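PDB 3I4K: muconate lactonizing enzyme from Corynebacterium glutamicum, which belongs to the enolase superfamily, pairing an N-terminal alpha+beta domain with a TIM-barrel-type domain that holds a magnesium ion. Local coordinates for residues I36-V41 / D338-Q343; W142-L147 / A154-R159; W205-A210 / A231-T236. All coordinates share one frame; numbering follows the deposited sequence.

In the fold
No helix or strand is shared by two of these contacts in an enolase-superfamily fold. Contact 1 is buried and joins the central strand of the N-terminal three-stranded sheet to a loop nearly 300 residues later; contacts 2 and 3, both in the barrel domain, are nested within the span it closes. Contact 2, also largely buried, lies inside a beta-alpha-beta unit, whereas contact 3 is partly buried near the surface and joins the first turns of two consecutive barrel helices. Chemistry follows place: contact 1 sets aliphatic branches against a tyrosine with no hydrogen bond across it, contact 2 combines a stacked cation with an indole hydrogen bond, and contact 3 relies on one arginine-threonine bond beside capping aspartates.

Contact 1: residues I36-V41 / D338-Q343; sequences ILLVSV and DTYIVQ
Tyr340 reaches toward the strand with its ring leading, and Ile36 and Leu38 receive different parts of it. The phenol end goes to Ile36, whose side chain approaches from the opposite direction: CD1 lies 3.8 Å from Tyr340 OH, and the other branch, through CG2, comes almost as close to the same oxygen. Leu38 instead takes the flank of the ring. It slides past the tyrosine in the opposite sense, so that its CD1 sits close to the ring plane at the edge, 4.0 Å from Tyr340 CE2, while CD2 bears on that same carbon. The aromatic group thus presents a rim and a hydroxyl to these aliphatic branches, with neither leucine methyl laid over a face.

The closest alpha carbons, Leu38 CA and Tyr340 CA, are 10.7 Å apart, and the tyrosine bridges that gap by its length; its chi1 of 56°, which tucks CG in among the main-chain atoms, only sets which way the ring turns. In Leu38 the CG is anti to the backbone N (chi1 -175°), placing both methyls against CE2.

No hydrogen bond spans the two segments. The buried hydroxyl is satisfied by Glu52 on the adjacent strand 48-53, and this bond would hold the end of the ring beside Ile36. Pro308, from helix 308-320, also touches the tyrosine. Strand 30-43 is hydrogen-bonded on both sides, to strands 8-25 and 48-53, so Ile36 and Leu38 project from the central strand of the three-stranded sheet. A loop that follows the run of parallel barrel strands thereby packs against the antiparallel sheet of the N-terminal domain, an instance of the close association between capping domain and barrel domain that characterises the enolase superfamily.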
ATOM      1  N   ILE A  36      -3.403 -25.367 -12.210  1.00 48.92           N
ATOM      2  CA  ILE A  36      -2.648 -24.548 -11.291  1.00 47.30           C
ATOM      3  C   ILE A  36      -1.151 -24.665 -11.507  1.00 48.35           C
ATOM      4  O   ILE A  36      -0.611 -25.767 -11.594  1.00 49.31           O
ATOM      5  CB  ILE A  36      -2.990 -24.965  -9.850  1.00 47.47           C
ATOM      6  CG1 ILE A  36      -4.507 -24.890  -9.658  1.00 47.69           C
ATOM      7  CG2 ILE A  36      -2.246 -24.094  -8.850  1.00 44.94           C
ATOM      8  CD1 ILE A  36      -5.005 -25.445  -8.347  1.00 48.17           C
ATOM      9  N   LEU A  37      -0.481 -23.526 -11.620  1.00 47.60           N
ATOM     10  CA  LEU A  37       0.963 -23.539 -11.765  1.00 47.67           C
ATOM     11  C   LEU A  37       1.508 -23.370 -10.356  1.00 49.36           C
ATOM     12  O   LEU A  37       1.611 -22.247  -9.860  1.00 49.77           O
ATOM     13  CB  LEU A  37       1.466 -22.381 -12.622  1.00 44.56           C
ATOM     14  CG  LEU A  37       2.996 -22.413 -12.718  1.00 44.66           C
ATOM     15  CD1 LEU A  37       3.408 -23.581 -13.616  1.00 43.09           C
ATOM     16  CD2 LEU A  37       3.539 -21.098 -13.265  1.00 41.52           C
ATOM     17  N   LEU A  38       1.838 -24.483  -9.706  1.00 50.22           N
ATOM     18  CA  LEU A  38       2.376 -24.428  -8.352  1.00 49.59           C
ATOM     19  C   LEU A  38       3.847 -24.058  -8.450  1.00 49.44           C
ATOM     20  O   LEU A  38       4.660 -24.835  -8.941  1.00 51.57           O
ATOM     21  CB  LEU A  38       2.212 -25.784  -7.659  1.00 51.42           C
ATOM     22  CG  LEU A  38       2.619 -25.880  -6.186  1.00 52.73           C
ATOM     23  CD1 LEU A  38       1.711 -25.012  -5.319  1.00 52.57           C
ATOM     24  CD2 LEU A  38       2.519 -27.335  -5.744  1.00 53.66           C
ATOM     25  N   VAL A  39       4.182 -22.857  -8.003  1.00 47.89           N
ATOM     26  CA  VAL A  39       5.557 -22.380  -8.054  1.00 47.88           C
ATOM     27  C   VAL A  39       6.162 -22.456  -6.658  1.00 46.68           C
ATOM     28  O   VAL A  39       5.499 -22.151  -5.670  1.00 46.09           O
ATOM     29  CB  VAL A  39       5.616 -20.914  -8.569  1.00 47.99           C
ATOM     30  CG1 VAL A  39       7.058 -20.448  -8.661  1.00 49.38           C
ATOM     31  CG2 VAL A  39       4.948 -20.815  -9.935  1.00 49.54           C
ATOM     32  N   SER A  40       7.418 -22.872  -6.575  1.00 46.24           N
ATOM     33  CA  SER A  40       8.080 -22.979  -5.284  1.00 46.06           C
ATOM     34  C   SER A  40       9.423 -22.279  -5.280  1.00 47.15           C
ATOM     35  O   SER A  40      10.175 -22.339  -6.258  1.00 47.39           O
ATOM     36  CB  SER A  40       8.284 -24.449  -4.903  1.00 46.23           C
ATOM     37  OG  SER A  40       9.109 -25.107  -5.847  1.00 47.10           O
ATOM     38  N   VAL A  41       9.709 -21.605  -4.172  1.00 47.02           N
ATOM     39  CA  VAL A  41      10.966 -20.906  -3.992  1.00 48.72           C
ATOM     40  C   VAL A  41      11.733 -21.653  -2.899  1.00 50.32           C
ATOM     41  O   VAL A  41      11.263 -21.791  -1.765  1.00 49.74           O
ATOM     42  CB  VAL A  41      10.732 -19.428  -3.595  1.00 48.64           C
ATOM     43  CG1 VAL A  41      12.047 -18.761  -3.209  1.00 48.35           C
ATOM     44  CG2 VAL A  41      10.124 -18.684  -4.777  1.00 48.13           C
ATOM     45  N   ASP A 338     -10.608 -32.696  -4.773  1.00 62.12           N
ATOM     46  CA  ASP A 338      -9.503 -33.184  -3.958  1.00 61.98           C
ATOM     47  C   ASP A 338      -8.516 -32.042  -3.721  1.00 62.56           C
ATOM     48  O   ASP A 338      -8.612 -30.993  -4.359  1.00 63.10           O
ATOM     49  CB  ASP A 338      -8.819 -34.359  -4.662  1.00 61.57           C
ATOM     50  CG  ASP A 338      -7.741 -35.004  -3.816  1.00 60.89           C
ATOM     51  OD1 ASP A 338      -7.929 -35.124  -2.590  1.00 60.91           O
ATOM     52  OD2 ASP A 338      -6.705 -35.411  -4.379  1.00 63.06           O
ATOM     53  N   THR A 339      -7.573 -32.233  -2.805  1.00 61.62           N
ATOM     54  CA  THR A 339      -6.598 -31.192  -2.511  1.00 62.44           C
ATOM     55  C   THR A 339      -5.158 -31.703  -2.483  1.00 62.44           C
ATOM     56  O   THR A 339      -4.876 -32.822  -2.912  1.00 62.68           O
ATOM     57  CB  THR A 339      -6.937 -30.497  -1.165  1.00 61.98           C
ATOM     58  OG1 THR A 339      -5.835 -29.682  -0.747  1.00 63.20           O
ATOM     59  CG2 THR A 339      -7.249 -31.519  -0.093  1.00 61.38           C
ATOM     60  N   TYR A 340      -4.248 -30.863  -2.003  1.00 62.06           N
ATOM     61  CA  TYR A 340      -2.835 -31.207  -1.892  1.00 63.03           C
ATOM     62  C   TYR A 340      -2.230 -30.289  -0.846  1.00 62.84           C
ATOM     63  O   TYR A 340      -1.090 -29.842  -0.975  1.00 61.40           O
ATOM     64  CB  TYR A 340      -2.118 -31.007  -3.229  1.00 64.74           C
ATOM     65  CG  TYR A 340      -2.254 -29.618  -3.811  1.00 67.03           C
ATOM     66  CD1 TYR A 340      -3.482 -29.157  -4.279  1.00 68.04           C
ATOM     67  CD2 TYR A 340      -1.155 -28.764  -3.895  1.00 68.17           C
ATOM     68  CE1 TYR A 340      -3.615 -27.883  -4.817  1.00 70.09           C
ATOM     69  CE2 TYR A 340      -1.278 -27.483  -4.430  1.00 69.53           C
ATOM     70  CZ  TYR A 340      -2.513 -27.053  -4.888  1.00 69.82           C
ATOM     71  OH  TYR A 340      -2.653 -25.793  -5.417  1.00 71.70           O
ATOM     72  N   ILE A 341      -2.997 -30.032   0.207  1.00 64.15           N
ATOM     73  CA  ILE A 341      -2.549 -29.126   1.247  1.00 65.66           C
ATOM     74  C   ILE A 341      -2.440 -29.686   2.672  1.00 66.55           C
ATOM     75  O   ILE A 341      -2.190 -28.934   3.618  1.00 68.25           O
ATOM     76  CB  ILE A 341      -3.450 -27.860   1.235  1.00 65.78           C
ATOM     77  CG1 ILE A 341      -2.583 -26.625   1.435  1.00 66.68           C
ATOM     78  CG2 ILE A 341      -4.545 -27.955   2.283  1.00 64.39           C
ATOM     79  CD1 ILE A 341      -1.486 -26.486   0.399  1.00 67.87           C
ATOM     80  N   VAL A 342      -2.611 -30.994   2.833  1.00 65.80           N
ATOM     81  CA  VAL A 342      -2.513 -31.618   4.158  1.00 65.11           C
ATOM     82  C   VAL A 342      -3.657 -31.215   5.092  1.00 64.22           C
ATOM     83  O   VAL A 342      -4.542 -32.024   5.380  1.00 64.56           O
ATOM     84  CB  VAL A 342      -1.168 -31.271   4.846  1.00 65.32           C
ATOM     85  CG1 VAL A 342      -1.121 -31.877   6.239  1.00 65.30           C
ATOM     86  CG2 VAL A 342      -0.009 -31.782   4.011  1.00 64.53           C
ATOM     87  N   GLN A 343      -3.637 -29.975   5.574  1.00 62.63           N
ATOM     88  CA  GLN A 343      -4.692 -29.497   6.466  1.00 61.16           C
ATOM     89  C   GLN A 343      -5.956 -29.187   5.685  1.00 60.33           C
ATOM     90  O   GLN A 343      -5.954 -29.181   4.456  1.00 60.14           O
ATOM     91  CB  GLN A 343      -4.252 -28.233   7.207  1.00 61.24           C
ATOM     92  CG  GLN A 343      -3.007 -28.407   8.047  1.00 62.11           C
ATOM     93  CD  GLN A 343      -1.782 -27.801   7.400  1.00 62.85           C
ATOM     94  OE1 GLN A 343      -1.483 -28.063   6.233  1.00 64.64           O
ATOM     95  NE2 GLN A 343      -1.061 -26.986   8.159  1.00 61.98           N
TER

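Contact 2: residues W142-L147 / A154-R159; sequences WALGVL and AEIEER
Trp142 has one face overlapped by the guanidinium of Arg159, which lies flat on the indole with the two planes only 8° apart. Arg159 CZ stands 3.5 Å from the centroid of the six-membered ring of Trp142, a cation-pi arrangement, and further back Arg159 CD rests over the five-membered ring as a CH-pi contact, 3.8 Å from its centroid. The arginine chain gets there by bending at chi2 (-63°) and again at chi3, which folds it down over the ring. Gln334 and Asn165 each accept a hydrogen bond from Arg159 NH2, and these outside bonds would keep the guanidinium from rotating off the indole.

One helical turn earlier, Glu155 addresses the edge of the same ring. Trp142 NE1 donates to Glu155 OE2 at 2.9 Å, nearly straight at 166°, with the oxygen in the indole plane and receiving through its anti lone pair; the carboxylate itself is turned steeply against the ring. Face and edge of one tryptophan are therefore gripped by residues four apart on one helix. Helix segment 154-159 runs almost antiparallel to strand segment 142-144, and helix 149-163 links strand 137-144 to strand 167-171 in a beta-alpha-beta crossover, the repeating element of the TIM barrel.

Two leucines border the carboxylate. Leu144 CG comes within 3.6 Å of Glu155 OE2, and Leu147 CD1 crosses to 3.4 Å from Glu155 OE1. Beside them Leu144 CD2 meets Ile156 CG1 at 4.1 Å, while Ile156 also packs on Phe168 of the next strand.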
ATOM      1  N   TRP A 142     -20.743 -17.636  -2.190  1.00 36.56           N
ATOM      2  CA  TRP A 142     -20.619 -18.845  -3.002  1.00 38.59           C
ATOM      3  C   TRP A 142     -21.031 -18.547  -4.440  1.00 35.96           C
ATOM      4  O   TRP A 142     -22.118 -18.027  -4.688  1.00 34.65           O
ATOM      5  CB  TRP A 142     -21.479 -19.987  -2.416  1.00 40.83           C
ATOM      6  CG  TRP A 142     -21.441 -21.273  -3.227  1.00 42.63           C
ATOM      7  CD1 TRP A 142     -22.410 -21.738  -4.076  1.00 44.68           C
ATOM      8  CD2 TRP A 142     -20.361 -22.222  -3.298  1.00 42.73           C
ATOM      9  NE1 TRP A 142     -22.000 -22.912  -4.670  1.00 42.15           N
ATOM     10  CE2 TRP A 142     -20.749 -23.231  -4.213  1.00 42.72           C
ATOM     11  CE3 TRP A 142     -19.106 -22.316  -2.680  1.00 43.89           C
ATOM     12  CZ2 TRP A 142     -19.924 -24.323  -4.526  1.00 42.63           C
ATOM     13  CZ3 TRP A 142     -18.278 -23.411  -2.993  1.00 45.32           C
ATOM     14  CH2 TRP A 142     -18.698 -24.395  -3.909  1.00 45.38           C
ATOM     15  N   ALA A 143     -20.146 -18.865  -5.380  1.00 36.13           N
ATOM     16  CA  ALA A 143     -20.418 -18.627  -6.794  1.00 39.07           C
ATOM     17  C   ALA A 143     -20.834 -19.910  -7.516  1.00 40.59           C
ATOM     18  O   ALA A 143     -20.220 -20.963  -7.353  1.00 42.22           O
ATOM     19  CB  ALA A 143     -19.183 -18.034  -7.470  1.00 37.47           C
ATOM     20  N   LEU A 144     -21.891 -19.814  -8.304  1.00 42.33           N
ATOM     21  CA  LEU A 144     -22.359 -20.951  -9.074  1.00 45.38           C
ATOM     22  C   LEU A 144     -21.983 -20.708 -10.526  1.00 45.74           C
ATOM     23  O   LEU A 144     -22.174 -19.605 -11.041  1.00 47.36           O
ATOM     24  CB  LEU A 144     -23.882 -21.090  -8.985  1.00 44.71           C
ATOM     25  CG  LEU A 144     -24.552 -21.483  -7.669  1.00 47.45           C
ATOM     26  CD1 LEU A 144     -24.644 -20.264  -6.753  1.00 48.22           C
ATOM     27  CD2 LEU A 144     -25.944 -22.032  -7.962  1.00 43.31           C
ATOM     28  N   GLY A 145     -21.430 -21.722 -11.185  1.00 45.37           N
ATOM     29  CA  GLY A 145     -21.108 -21.571 -12.592  1.00 42.04           C
ATOM     30  C   GLY A 145     -22.458 -21.516 -13.289  1.00 41.71           C
ATOM     31  O   GLY A 145     -23.487 -21.587 -12.615  1.00 39.31           O
ATOM     32  N   VAL A 146     -22.483 -21.381 -14.614  1.00 42.10           N
ATOM     33  CA  VAL A 146     -23.758 -21.326 -15.315  1.00 43.78           C
ATOM     34  C   VAL A 146     -24.458 -22.675 -15.131  1.00 45.06           C
ATOM     35  O   VAL A 146     -23.910 -23.719 -15.471  1.00 43.35           O
ATOM     36  CB  VAL A 146     -23.561 -20.999 -16.820  1.00 45.83           C
ATOM     37  CG1 VAL A 146     -22.572 -21.965 -17.443  1.00 48.79           C
ATOM     38  CG2 VAL A 146     -24.901 -21.050 -17.548  1.00 44.84           C
ATOM     39  N   LEU A 147     -25.659 -22.638 -14.558  1.00 45.85           N
ATOM     40  CA  LEU A 147     -26.440 -23.846 -14.279  1.00 47.37           C
ATOM     41  C   LEU A 147     -27.906 -23.619 -14.594  1.00 46.51           C
ATOM     42  O   LEU A 147     -28.394 -22.497 -14.524  1.00 46.65           O
ATOM     43  CB  LEU A 147     -26.366 -24.208 -12.790  1.00 48.00           C
ATOM     44  CG  LEU A 147     -25.056 -24.572 -12.099  1.00 52.19           C
ATOM     45  CD1 LEU A 147     -25.163 -24.255 -10.614  1.00 51.85           C
ATOM     46  CD2 LEU A 147     -24.759 -26.043 -12.321  1.00 51.05           C
ATOM     47  N   ALA A 154     -31.427 -25.554  -6.388  1.00 50.90           N
ATOM     48  CA  ALA A 154     -31.128 -26.715  -5.563  1.00 50.58           C
ATOM     49  C   ALA A 154     -29.778 -26.545  -4.875  1.00 49.98           C
ATOM     50  O   ALA A 154     -29.640 -26.816  -3.678  1.00 50.52           O
ATOM     51  CB  ALA A 154     -31.122 -27.980  -6.425  1.00 51.05           C
ATOM     52  N   GLU A 155     -28.782 -26.100  -5.634  1.00 47.96           N
ATOM     53  CA  GLU A 155     -27.439 -25.909  -5.095  1.00 47.98           C
ATOM     54  C   GLU A 155     -27.394 -24.812  -4.031  1.00 47.40           C
ATOM     55  O   GLU A 155     -26.609 -24.887  -3.085  1.00 45.57           O
ATOM     56  CB  GLU A 155     -26.456 -25.573  -6.214  1.00 47.18           C
ATOM     57  CG  GLU A 155     -25.024 -25.582  -5.744  1.00 48.96           C
ATOM     58  CD  GLU A 155     -24.041 -25.386  -6.870  1.00 49.28           C
ATOM     59  OE1 GLU A 155     -24.207 -26.038  -7.920  1.00 49.18           O
ATOM     60  OE2 GLU A 155     -23.098 -24.587  -6.699  1.00 49.73           O
ATOM     61  N   ILE A 156     -28.236 -23.796  -4.184  1.00 48.24           N
ATOM     62  CA  ILE A 156     -28.279 -22.716  -3.207  1.00 49.20           C
ATOM     63  C   ILE A 156     -28.844 -23.253  -1.890  1.00 49.35           C
ATOM     64  O   ILE A 156     -28.252 -23.045  -0.831  1.00 48.36           O
ATOM     65  CB  ILE A 156     -29.131 -21.519  -3.720  1.00 49.49           C
ATOM     66  CG1 ILE A 156     -28.400 -20.824  -4.875  1.00 50.22           C
ATOM     67  CG2 ILE A 156     -29.373 -20.517  -2.598  1.00 49.66           C
ATOM     68  CD1 ILE A 156     -29.105 -19.594  -5.421  1.00 51.58           C
ATOM     69  N   GLU A 157     -29.974 -23.959  -1.964  1.00 50.24           N
ATOM     70  CA  GLU A 157     -30.612 -24.549  -0.773  1.00 50.11           C
ATOM     71  C   GLU A 157     -29.612 -25.422  -0.014  1.00 49.56           C
ATOM     72  O   GLU A 157     -29.487 -25.342   1.211  1.00 47.92           O
ATOM     73  CB  GLU A 157     -31.801 -25.423  -1.178  1.00 51.01           C
ATOM     74  CG  GLU A 157     -32.837 -24.731  -2.024  1.00 55.84           C
ATOM     75  CD  GLU A 157     -33.598 -23.676  -1.259  1.00 57.55           C
ATOM     76  OE1 GLU A 157     -32.955 -22.886  -0.539  1.00 58.56           O
ATOM     77  OE2 GLU A 157     -34.841 -23.634  -1.387  1.00 60.69           O
ATOM     78  N   GLU A 158     -28.906 -26.265  -0.757  1.00 49.54           N
ATOM     79  CA  GLU A 158     -27.926 -27.149  -0.153  1.00 50.87           C
ATOM     80  C   GLU A 158     -26.848 -26.328   0.542  1.00 49.63           C
ATOM     81  O   GLU A 158     -26.558 -26.542   1.720  1.00 49.18           O
ATOM     82  CB  GLU A 158     -27.308 -28.058  -1.219  1.00 52.42           C
ATOM     83  CG  GLU A 158     -26.207 -28.968  -0.692  1.00 58.52           C
ATOM     84  CD  GLU A 158     -25.803 -30.048  -1.690  1.00 62.19           C
ATOM     85  OE1 GLU A 158     -25.526 -29.714  -2.864  1.00 62.72           O
ATOM     86  OE2 GLU A 158     -25.758 -31.234  -1.293  1.00 64.34           O
ATOM     87  N   ARG A 159     -26.270 -25.379  -0.188  1.00 49.00           N
ATOM     88  CA  ARG A 159     -25.221 -24.530   0.367  1.00 48.93           C
ATOM     89  C   ARG A 159     -25.688 -23.795   1.621  1.00 48.65           C
ATOM     90  O   ARG A 159     -24.974 -23.746   2.622  1.00 49.23           O
ATOM     91  CB  ARG A 159     -24.744 -23.515  -0.677  1.00 46.12           C
ATOM     92  CG  ARG A 159     -24.012 -24.116  -1.872  1.00 47.69           C
ATOM     93  CD  ARG A 159     -22.713 -24.812  -1.471  1.00 46.42           C
ATOM     94  NE  ARG A 159     -21.863 -23.951  -0.655  1.00 48.23           N
ATOM     95  CZ  ARG A 159     -20.594 -24.216  -0.357  1.00 50.05           C
ATOM     96  NH1 ARG A 159     -20.022 -25.325  -0.812  1.00 49.47           N
ATOM     97  NH2 ARG A 159     -19.896 -23.374   0.396  1.00 48.47           N
TER

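Contact 3: residues W205-A210 / A231-T236; sequences WDRRTA and ADDLET
Arg207 and Thr236 bring two helix beginnings together, their CA atoms 6.4 Å apart, at the starts of helices 207-219 and 234-244. From the first helix the Arg207 chain leaves with CG anti to the backbone N (chi1 172°) and stays extended as far as NE, crossing the threonine obliquely. Its methylenes pass alongside the hydroxyl, Arg207 CG lying 3.3 Å from Thr236 OG1. The terminal Arg207 NH1 then donates to that Thr236 OG1 at 2.7 Å and 152°, the oxygen lying at the edge of the guanidinium, close to its plane.

Each helix also carries an aspartate N-cap. Asp206 OD1 takes two bonds, from Thr209 N at 2.7 Å and from Thr209 OG1, the latter arriving from above the carboxylate plane. In the second helix Thr236 N gives the capping bond to Asp233 OD1, again from above the plane; Asp233 is also the centre of an inverse gamma turn. Thr236 OG1 faces Asp233 OD2 as well, but that distance is modelled too short to be trusted.

Helices 207-219 and 234-244 follow the barrel strands that supply the magnesium ligands Asp200 and Glu226. Although Arg207 makes no direct salt bridge to Asp233, its charge nearby, together with the helix N-terminus, would be expected to favour the ionised carboxylate.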
ATOM      1  N   TRP A 205     -21.115  -9.581 -22.298  1.00 35.30           N
ATOM      2  CA  TRP A 205     -22.331  -8.960 -22.833  1.00 35.39           C
ATOM      3  C   TRP A 205     -21.860  -7.627 -23.389  1.00 35.61           C
ATOM      4  O   TRP A 205     -20.947  -7.024 -22.819  1.00 34.82           O
ATOM      5  CB  TRP A 205     -23.365  -8.680 -21.737  1.00 30.95           C
ATOM      6  CG  TRP A 205     -24.395  -9.745 -21.565  1.00 34.64           C
ATOM      7  CD1 TRP A 205     -24.357 -11.029 -22.060  1.00 34.56           C
ATOM      8  CD2 TRP A 205     -25.607  -9.638 -20.820  1.00 33.74           C
ATOM      9  NE1 TRP A 205     -25.475 -11.720 -21.659  1.00 34.78           N
ATOM     10  CE2 TRP A 205     -26.260 -10.890 -20.898  1.00 34.81           C
ATOM     11  CE3 TRP A 205     -26.209  -8.606 -20.090  1.00 36.30           C
ATOM     12  CZ2 TRP A 205     -27.483 -11.134 -20.270  1.00 35.18           C
ATOM     13  CZ3 TRP A 205     -27.424  -8.849 -19.466  1.00 35.72           C
ATOM     14  CH2 TRP A 205     -28.048 -10.104 -19.561  1.00 35.85           C
ATOM     15  N   ASP A 206     -22.448  -7.168 -24.493  1.00 33.76           N
ATOM     16  CA  ASP A 206     -22.047  -5.870 -25.013  1.00 35.07           C
ATOM     17  C   ASP A 206     -22.834  -4.811 -24.257  1.00 34.49           C
ATOM     18  O   ASP A 206     -23.772  -5.132 -23.527  1.00 34.71           O
ATOM     19  CB  ASP A 206     -22.248  -5.748 -26.545  1.00 34.47           C
ATOM     20  CG  ASP A 206     -23.693  -5.947 -26.999  1.00 35.83           C
ATOM     21  OD1 ASP A 206     -24.634  -5.761 -26.210  1.00 36.13           O
ATOM     22  OD2 ASP A 206     -23.886  -6.272 -28.192  1.00 35.71           O
ATOM     23  N   ARG A 207     -22.436  -3.554 -24.403  1.00 34.02           N
ATOM     24  CA  ARG A 207     -23.101  -2.466 -23.708  1.00 32.32           C
ATOM     25  C   ARG A 207     -24.599  -2.435 -23.937  1.00 32.71           C
ATOM     26  O   ARG A 207     -25.368  -2.363 -22.984  1.00 32.80           O
ATOM     27  CB  ARG A 207     -22.494  -1.126 -24.127  1.00 31.69           C
ATOM     28  CG  ARG A 207     -23.240   0.085 -23.608  1.00 32.82           C
ATOM     29  CD  ARG A 207     -22.824   1.331 -24.390  1.00 36.29           C
ATOM     30  NE  ARG A 207     -23.672   2.486 -24.102  1.00 33.80           N
ATOM     31  CZ  ARG A 207     -23.431   3.329 -23.106  1.00 35.84           C
ATOM     32  NH1 ARG A 207     -22.379   3.126 -22.334  1.00 42.25           N
ATOM     33  NH2 ARG A 207     -24.217   4.375 -22.891  1.00 32.15           N
ATOM     34  N   ARG A 208     -25.030  -2.491 -25.197  1.00 33.05           N
ATOM     35  CA  ARG A 208     -26.462  -2.436 -25.469  1.00 33.66           C
ATOM     36  C   ARG A 208     -27.231  -3.545 -24.772  1.00 32.93           C
ATOM     37  O   ARG A 208     -28.295  -3.311 -24.196  1.00 32.55           O
ATOM     38  CB  ARG A 208     -26.752  -2.500 -26.968  1.00 34.91           C
ATOM     39  CG  ARG A 208     -28.203  -2.170 -27.297  1.00 36.46           C
ATOM     40  CD  ARG A 208     -28.671  -2.881 -28.559  1.00 39.20           C
ATOM     41  NE  ARG A 208     -28.714  -4.331 -28.392  1.00 36.51           N
ATOM     42  CZ  ARG A 208     -29.699  -4.999 -27.793  1.00 40.08           C
ATOM     43  NH1 ARG A 208     -30.745  -4.354 -27.292  1.00 36.77           N
ATOM     44  NH2 ARG A 208     -29.630  -6.324 -27.691  1.00 39.51           N
ATOM     45  N   THR A 209     -26.701  -4.759 -24.825  1.00 32.47           N
ATOM     46  CA  THR A 209     -27.368  -5.888 -24.188  1.00 31.80           C
ATOM     47  C   THR A 209     -27.446  -5.729 -22.672  1.00 32.03           C
ATOM     48  O   THR A 209     -28.456  -6.072 -22.059  1.00 33.77           O
ATOM     49  CB  THR A 209     -26.653  -7.226 -24.515  1.00 32.26           C
ATOM     50  OG1 THR A 209     -26.634  -7.427 -25.938  1.00 30.22           O
ATOM     51  CG2 THR A 209     -27.385  -8.388 -23.866  1.00 31.99           C
ATOM     52  N   ALA A 210     -26.384  -5.212 -22.059  1.00 32.37           N
ATOM     53  CA  ALA A 210     -26.384  -5.034 -20.610  1.00 33.00           C
ATOM     54  C   ALA A 210     -27.415  -3.996 -20.179  1.00 30.79           C
ATOM     55  O   ALA A 210     -28.178  -4.222 -19.249  1.00 32.19           O
ATOM     56  CB  ALA A 210     -24.991  -4.630 -20.124  1.00 30.21           C
ATOM     57  N   ALA A 231     -13.934  -5.088 -20.345  1.00 28.89           N
ATOM     58  CA  ALA A 231     -13.002  -4.495 -19.376  1.00 30.08           C
ATOM     59  C   ALA A 231     -12.593  -3.057 -19.660  1.00 30.16           C
ATOM     60  O   ALA A 231     -12.394  -2.261 -18.739  1.00 27.50           O
ATOM     61  CB  ALA A 231     -11.749  -5.346 -19.278  1.00 27.70           C
ATOM     62  N   ASP A 232     -12.460  -2.727 -20.939  1.00 29.77           N
ATOM     63  CA  ASP A 232     -12.037  -1.393 -21.327  1.00 31.94           C
ATOM     64  C   ASP A 232     -13.094  -0.299 -21.228  1.00 29.03           C
ATOM     65  O   ASP A 232     -12.750   0.877 -21.126  1.00 31.79           O
ATOM     66  CB  ASP A 232     -11.517  -1.421 -22.762  1.00 32.31           C
ATOM     67  CG  ASP A 232     -12.561  -1.926 -23.740  1.00 35.04           C
ATOM     68  OD1 ASP A 232     -12.435  -3.081 -24.195  1.00 38.11           O
ATOM     69  OD2 ASP A 232     -13.517  -1.173 -24.047  1.00 37.61           O
ATOM     70  N   ASP A 233     -14.366  -0.677 -21.244  1.00 28.08           N
ATOM     71  CA  ASP A 233     -15.459   0.304 -21.241  1.00 25.94           C
ATOM     72  C   ASP A 233     -15.920   0.738 -19.860  1.00 26.58           C
ATOM     73  O   ASP A 233     -16.977   0.313 -19.377  1.00 26.02           O
ATOM     74  CB  ASP A 233     -16.637  -0.271 -22.031  1.00 29.10           C
ATOM     75  CG  ASP A 233     -17.644   0.788 -22.458  1.00 31.21           C
ATOM     76  OD1 ASP A 233     -17.455   1.980 -22.120  1.00 29.90           O
ATOM     77  OD2 ASP A 233     -18.630   0.416 -23.144  1.00 31.98           O
ATOM     78  N   LEU A 234     -15.139   1.602 -19.218  1.00 26.04           N
ATOM     79  CA  LEU A 234     -15.503   2.056 -17.881  1.00 27.81           C
ATOM     80  C   LEU A 234     -16.767   2.918 -17.912  1.00 29.21           C
ATOM     81  O   LEU A 234     -17.578   2.870 -16.983  1.00 31.98           O
ATOM     82  CB  LEU A 234     -14.342   2.841 -17.244  1.00 28.92           C
ATOM     83  CG  LEU A 234     -12.993   2.115 -17.206  1.00 31.40           C
ATOM     84  CD1 LEU A 234     -11.995   2.951 -16.408  1.00 30.82           C
ATOM     85  CD2 LEU A 234     -13.154   0.724 -16.580  1.00 26.79           C
ATOM     86  N   GLU A 235     -16.951   3.685 -18.983  1.00 27.94           N
ATOM     87  CA  GLU A 235     -18.118   4.561 -19.085  1.00 30.25           C
ATOM     88  C   GLU A 235     -19.417   3.760 -19.060  1.00 29.95           C
ATOM     89  O   GLU A 235     -20.435   4.209 -18.525  1.00 28.83           O
ATOM     90  CB  GLU A 235     -18.030   5.419 -20.359  1.00 31.76           C
ATOM     91  CG  GLU A 235     -17.097   6.626 -20.222  1.00 33.28           C
ATOM     92  CD  GLU A 235     -16.927   7.403 -21.529  1.00 34.45           C
ATOM     93  OE1 GLU A 235     -17.916   7.578 -22.261  1.00 34.91           O
ATOM     94  OE2 GLU A 235     -15.803   7.847 -21.825  1.00 35.83           O
ATOM     95  N   THR A 236     -19.382   2.561 -19.625  1.00 28.61           N
ATOM     96  CA  THR A 236     -20.567   1.712 -19.626  1.00 27.53           C
ATOM     97  C   THR A 236     -20.901   1.171 -18.235  1.00 27.50           C
ATOM     98  O   THR A 236     -22.074   1.057 -17.874  1.00 29.18           O
ATOM     99  CB  THR A 236     -20.390   0.571 -20.638  1.00 29.04           C
ATOM    100  OG1 THR A 236     -20.569   1.099 -21.958  1.00 25.42           O
ATOM    101  CG2 THR A 236     -21.382  -0.539 -20.389  1.00 31.64           C
TER